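Long-range contact in CELL division protein FTSZ (Haloferax volcanii, PDB 4B45), which binds GTP and, as a tubulin-like cytoskeletal protein with GTPase activity, takes part in controlling archaeal cell shape: residues 139-151 against 326-338. Numbering follows the deposited sequence.
Sequences GALYQVNAGRSLK and ESFMERAREAIDK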
loop_
_atom_site.group_PDB
_atom_site.type_symbol
_atom_site.label_atom_id
_atom_site.label_comp_id
_atom_site.label_asym_id
_atom_site.label_seq_id
_atom_site.Cartn_x
_atom_site.Cartn_y
_atom_site.Cartn_z
ATOM N N GLY A 139 10.348 -5.809 -18.388
ATOM C CA GLY A 139 9.950 -6.048 -19.762
ATOM C C GLY A 139 8.644 -5.403 -20.180
ATOM O O GLY A 139 7.745 -5.172 -19.362
ATOM N N ALA A 140 8.546 -5.113 -21.472
ATOM C CA ALA A 140 7.321 -4.575 -22.060
ATOM C C ALA A 140 6.051 -5.336 -21.640
ATOM O O ALA A 140 5.005 -4.735 -21.394
ATOM C CB ALA A 140 7.451 -4.572 -23.572
ATOM N N LEU A 141 6.148 -6.660 -21.569
ATOM C CA LEU A 141 5.014 -7.494 -21.208
ATOM C C LEU A 141 4.458 -7.097 -19.849
ATOM O O LEU A 141 3.246 -7.054 -19.651
ATOM C CB LEU A 141 5.435 -8.963 -21.177
ATOM C CG LEU A 141 4.558 -9.934 -20.390
ATOM C CD1 LEU A 141 3.339 -10.329 -21.202
ATOM C CD2 LEU A 141 5.370 -11.148 -19.968
ATOM N N TYR A 142 5.365 -6.817 -18.919
ATOM C CA TYR A 142 5.013 -6.439 -17.566
ATOM C C TYR A 142 4.471 -5.010 -17.509
ATOM O O TYR A 142 3.564 -4.711 -16.721
ATOM C CB TYR A 142 6.229 -6.620 -16.648
ATOM C CG TYR A 142 6.796 -8.017 -16.739
ATOM C CD1 TYR A 142 6.117 -9.093 -16.178
ATOM C CD2 TYR A 142 7.988 -8.271 -17.416
ATOM C CE1 TYR A 142 6.611 -10.379 -16.271
ATOM C CE2 TYR A 142 8.500 -9.555 -17.503
ATOM C CZ TYR A 142 7.798 -10.606 -16.929
ATOM O OH TYR A 142 8.272 -11.893 -17.002
ATOM N N GLN A 143 5.013 -4.135 -18.352
ATOM C CA GLN A 143 4.518 -2.764 -18.426
ATOM C C GLN A 143 3.077 -2.765 -18.946
ATOM O O GLN A 143 2.212 -2.075 -18.402
ATOM C CB GLN A 143 5.417 -1.905 -19.325
ATOM C CG GLN A 143 6.900 -1.895 -18.942
ATOM C CD GLN A 143 7.187 -1.220 -17.604
ATOM O OE1 GLN A 143 6.323 -0.552 -17.022
ATOM N NE2 GLN A 143 8.412 -1.403 -17.103
ATOM N N VAL A 144 2.829 -3.555 -19.988
ATOM C CA VAL A 144 1.492 -3.714 -20.571
ATOM C C VAL A 144 0.481 -4.339 -19.593
ATOM O O VAL A 144 -0.619 -3.819 -19.421
ATOM C CB VAL A 144 1.546 -4.521 -21.892
ATOM C CG1 VAL A 144 0.151 -4.998 -22.323
ATOM C CG2 VAL A 144 2.183 -3.691 -22.985
ATOM N N ASN A 145 0.859 -5.436 -18.941
ATOM C CA ASN A 145 0.022 -6.016 -17.889
ATOM C C ASN A 145 -0.360 -4.987 -16.812
ATOM O O ASN A 145 -1.516 -4.903 -16.380
ATOM C CB ASN A 145 0.734 -7.206 -17.227
ATOM C CG ASN A 145 0.679 -8.476 -18.071
ATOM O OD1 ASN A 145 -0.075 -8.563 -19.034
ATOM N ND2 ASN A 145 1.482 -9.464 -17.702
ATOM N N ALA A 146 0.620 -4.209 -16.371
ATOM C CA ALA A 146 0.392 -3.231 -15.322
ATOM C C ALA A 146 -0.454 -2.076 -15.816
ATOM O O ALA A 146 -1.284 -1.553 -15.075
ATOM C CB ALA A 146 1.714 -2.724 -14.757
ATOM N N GLY A 147 -0.246 -1.682 -17.068
ATOM C CA GLY A 147 -1.005 -0.590 -17.655
ATOM C C GLY A 147 -2.489 -0.889 -17.632
ATOM O O GLY A 147 -3.285 -0.114 -17.103
ATOM N N ARG A 148 -2.853 -2.032 -18.199
ATOM C CA ARG A 148 -4.237 -2.484 -18.227
ATOM C C ARG A 148 -4.796 -2.728 -16.827
ATOM O O ARG A 148 -5.918 -2.324 -16.511
ATOM C CB ARG A 148 -4.333 -3.776 -19.047
ATOM C CG ARG A 148 -4.096 -3.564 -20.522
ATOM C CD ARG A 148 -3.847 -4.873 -21.256
ATOM N NE ARG A 148 -3.824 -4.658 -22.701
ATOM C CZ ARG A 148 -3.496 -5.583 -23.600
ATOM N NH1 ARG A 148 -3.149 -6.807 -23.214
ATOM N NH2 ARG A 148 -3.517 -5.277 -24.889
ATOM N N SER A 149 -4.017 -3.412 -15.997
ATOM C CA SER A 149 -4.432 -3.704 -14.636
ATOM C C SER A 149 -4.719 -2.417 -13.852
ATOM O O SER A 149 -5.762 -2.289 -13.199
ATOM C CB SER A 149 -3.336 -4.510 -13.936
ATOM O OG SER A 149 -3.808 -5.032 -12.710
ATOM N N LEU A 150 -3.788 -1.461 -13.916
ATOM C CA LEU A 150 -3.929 -0.193 -13.203
ATOM C C LEU A 150 -5.186 0.529 -13.657
ATOM O O LEU A 150 -5.928 1.083 -12.844
ATOM C CB LEU A 150 -2.712 0.712 -13.429
ATOM C CG LEU A 150 -2.809 2.095 -12.771
ATOM C CD1 LEU A 150 -3.049 1.948 -11.287
ATOM C CD2 LEU A 150 -1.545 2.932 -13.026
ATOM N N LYS A 151 -5.429 0.505 -14.961
ATOM C CA LYS A 151 -6.616 1.141 -15.503
ATOM C C LYS A 151 -7.869 0.483 -14.931
ATOM O O LYS A 151 -8.802 1.156 -14.539
ATOM C CB LYS A 151 -6.614 1.059 -17.027
ATOM C CG LYS A 151 -6.803 2.388 -17.722
ATOM C CD LYS A 151 -7.015 2.178 -19.215
ATOM C CE LYS A 151 -7.597 3.416 -19.886
ATOM N NZ LYS A 151 -7.829 3.218 -21.350
ATOM N N GLU A 326 2.358 9.178 -15.557
ATOM C CA GLU A 326 2.210 9.542 -16.956
ATOM C C GLU A 326 3.294 8.902 -17.816
ATOM O O GLU A 326 3.022 8.434 -18.921
ATOM C CB GLU A 326 2.229 11.054 -17.113
ATOM C CG GLU A 326 1.079 11.742 -16.395
ATOM C CD GLU A 326 1.307 13.236 -16.234
ATOM O OE1 GLU A 326 2.472 13.676 -16.357
ATOM O OE2 GLU A 326 0.322 13.965 -15.991
ATOM N N SER A 327 4.522 8.887 -17.307
ATOM C CA SER A 327 5.610 8.225 -18.007
ATOM C C SER A 327 5.300 6.733 -18.131
ATOM O O SER A 327 5.445 6.147 -19.204
ATOM C CB SER A 327 6.933 8.444 -17.274
ATOM O OG SER A 327 7.956 7.692 -17.885
ATOM N N PHE A 328 4.844 6.137 -17.033
ATOM C CA PHE A 328 4.513 4.719 -17.021
ATOM C C PHE A 328 3.452 4.357 -18.069
ATOM O O PHE A 328 3.640 3.426 -18.848
ATOM C CB PHE A 328 4.078 4.252 -15.619
ATOM C CG PHE A 328 3.328 2.950 -15.631
ATOM C CD1 PHE A 328 3.974 1.765 -15.951
ATOM C CD2 PHE A 328 1.969 2.914 -15.363
ATOM C CE1 PHE A 328 3.278 0.565 -15.996
ATOM C CE2 PHE A 328 1.268 1.711 -15.397
ATOM C CZ PHE A 328 1.929 0.538 -15.726
ATOM N N MET A 329 2.343 5.090 -18.089
ATOM C CA MET A 329 1.287 4.838 -19.067
ATOM C C MET A 329 1.759 5.054 -20.509
ATOM O O MET A 329 1.357 4.331 -21.422
ATOM C CB MET A 329 0.050 5.702 -18.774
ATOM C CG MET A 329 -0.649 5.373 -17.464
ATOM S SD MET A 329 -1.165 3.645 -17.303
ATOM C CE MET A 329 -2.780 3.671 -18.084
ATOM N N GLU A 330 2.615 6.048 -20.704
ATOM C CA GLU A 330 3.135 6.385 -22.025
ATOM C C GLU A 330 3.936 5.241 -22.647
ATOM O O GLU A 330 3.760 4.916 -23.824
ATOM C CB GLU A 330 3.991 7.655 -21.941
ATOM C CG GLU A 330 4.673 8.065 -23.239
ATOM C CD GLU A 330 5.556 9.300 -23.074
ATOM O OE1 GLU A 330 5.352 10.059 -22.097
ATOM O OE2 GLU A 330 6.451 9.513 -23.922
ATOM N N ARG A 331 4.811 4.620 -21.864
ATOM C CA ARG A 331 5.641 3.550 -22.402
ATOM C C ARG A 331 4.783 2.318 -22.631
ATOM O O ARG A 331 4.973 1.584 -23.594
ATOM C CB ARG A 331 6.784 3.216 -21.449
ATOM C CG ARG A 331 7.510 4.440 -20.896
ATOM C CD ARG A 331 8.650 4.902 -21.791
ATOM N NE ARG A 331 9.208 6.184 -21.353
ATOM C CZ ARG A 331 9.962 6.355 -20.266
ATOM N NH1 ARG A 331 10.258 5.324 -19.478
ATOM N NH2 ARG A 331 10.419 7.567 -19.963
ATOM N N ALA A 332 3.832 2.096 -21.734
ATOM C CA ALA A 332 2.939 0.962 -21.852
ATOM C C ALA A 332 2.142 1.036 -23.151
ATOM O O ALA A 332 1.996 0.032 -23.853
ATOM C CB ALA A 332 2.015 0.875 -20.636
ATOM N N ARG A 333 1.646 2.221 -23.493
ATOM C CA ARG A 333 0.891 2.356 -24.735
ATOM C C ARG A 333 1.793 2.203 -25.954
ATOM O O ARG A 333 1.360 1.747 -27.014
ATOM C CB ARG A 333 0.073 3.657 -24.770
ATOM C CG ARG A 333 -1.279 3.480 -24.078
ATOM C CD ARG A 333 -2.168 4.724 -24.020
ATOM N NE ARG A 333 -3.250 4.502 -23.057
ATOM C CZ ARG A 333 -4.259 5.336 -22.831
ATOM N NH1 ARG A 333 -4.353 6.475 -23.505
ATOM N NH2 ARG A 333 -5.178 5.024 -21.931
ATOM N N GLU A 334 3.058 2.558 -25.789
ATOM C CA GLU A 334 4.006 2.436 -26.882
ATOM C C GLU A 334 4.382 0.971 -27.105
ATOM O O GLU A 334 4.637 0.554 -28.229
ATOM C CB GLU A 334 5.241 3.290 -26.613
ATOM C CG GLU A 334 4.987 4.777 -26.777
ATOM C CD GLU A 334 6.117 5.620 -26.229
ATOM O OE1 GLU A 334 7.125 5.031 -25.784
ATOM O OE2 GLU A 334 5.998 6.866 -26.239
ATOM N N ALA A 335 4.413 0.193 -26.029
ATOM C CA ALA A 335 4.661 -1.238 -26.148
ATOM C C ALA A 335 3.520 -1.895 -26.908
ATOM O O ALA A 335 3.748 -2.654 -27.841
ATOM C CB ALA A 335 4.828 -1.868 -24.782
ATOM N N ILE A 336 2.287 -1.581 -26.519
ATOM C CA ILE A 336 1.114 -2.121 -27.201
ATOM C C ILE A 336 1.072 -1.758 -28.687
ATOM O O ILE A 336 0.856 -2.626 -29.533
ATOM C CB ILE A 336 -0.188 -1.691 -26.505
ATOM C CG1 ILE A 336 -0.512 -2.677 -25.392
ATOM C CG2 ILE A 336 -1.346 -1.668 -27.483
ATOM C CD1 ILE A 336 -0.584 -4.105 -25.881
ATOM N N ASP A 337 1.289 -0.485 -29.001
ATOM C CA ASP A 337 1.310 -0.038 -30.389
ATOM C C ASP A 337 2.340 -0.843 -31.172
ATOM O O ASP A 337 2.061 -1.320 -32.274
ATOM C CB ASP A 337 1.636 1.456 -30.482
ATOM C CG ASP A 337 0.539 2.338 -29.905
ATOM O OD1 ASP A 337 -0.347 1.813 -29.197
ATOM O OD2 ASP A 337 0.562 3.563 -30.162
ATOM N N LYS A 338 3.521 -1.011 -30.583
ATOM C CA LYS A 338 4.599 -1.755 -31.228
ATOM C C LYS A 338 4.252 -3.236 -31.327
ATOM O O LYS A 338 4.657 -3.916 -32.267
ATOM C CB LYS A 338 5.915 -1.565 -30.468
ATOM C CG LYS A 338 7.100 -2.238 -31.127
ATOM C CD LYS A 338 8.410 -1.894 -30.438
ATOM C CE LYS A 338 9.568 -2.664 -31.073
ATOM N NZ LYS A 338 10.899 -2.298 -30.509
HETATM O O HOH W 1 5.874 1.515 -18.875
#
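The Phe-328 ring packs edge-first against helix 140-156, a knob among Gln-143, Ala-146, Gly-147 and Leu-150. Gln-143 OE1 lies at the ring edge, 3.4 Å from Phe-328 CE1, its amide plane turned 58° from the ring, and Ala-146 CB and Gly-147 N also meet that edge. One face of the Arg-148 guanidinium rests on Val-144 CG1, which also meets Ile-336 CD1 at 3.7 Å. Lys-151 CE lies at the edge of the Arg-333 guanidinium, in its plane. CG anti to the backbone N (chi1 162°) swings the Phe-328 ring to its groove, where small residues let CZ approach the backbone. With an alanine at Phe-328, a gap is likely to open among these four residues, depriving Leu-150 CD2 of its aromatic neighbour. Buried Gln-143 suits its place because its amide serves both ends: OE1 accepts a weak bond from a water that also donates to Phe-328 O, while NE2 donates to the carbonyls of Gly-135 and Glu-138. Small Ala-332 and Ala-335 allow close backbones, CA of Val-144 and Ala-332 lying 5.1 Å apart. The helix segments cross at -115°. Helix 323-340, following strand 309-319, thus packs the C-terminal domain against GTPase-domain helix 140-156, which joins strands 127-133 and 159-164 beside the nucleotide.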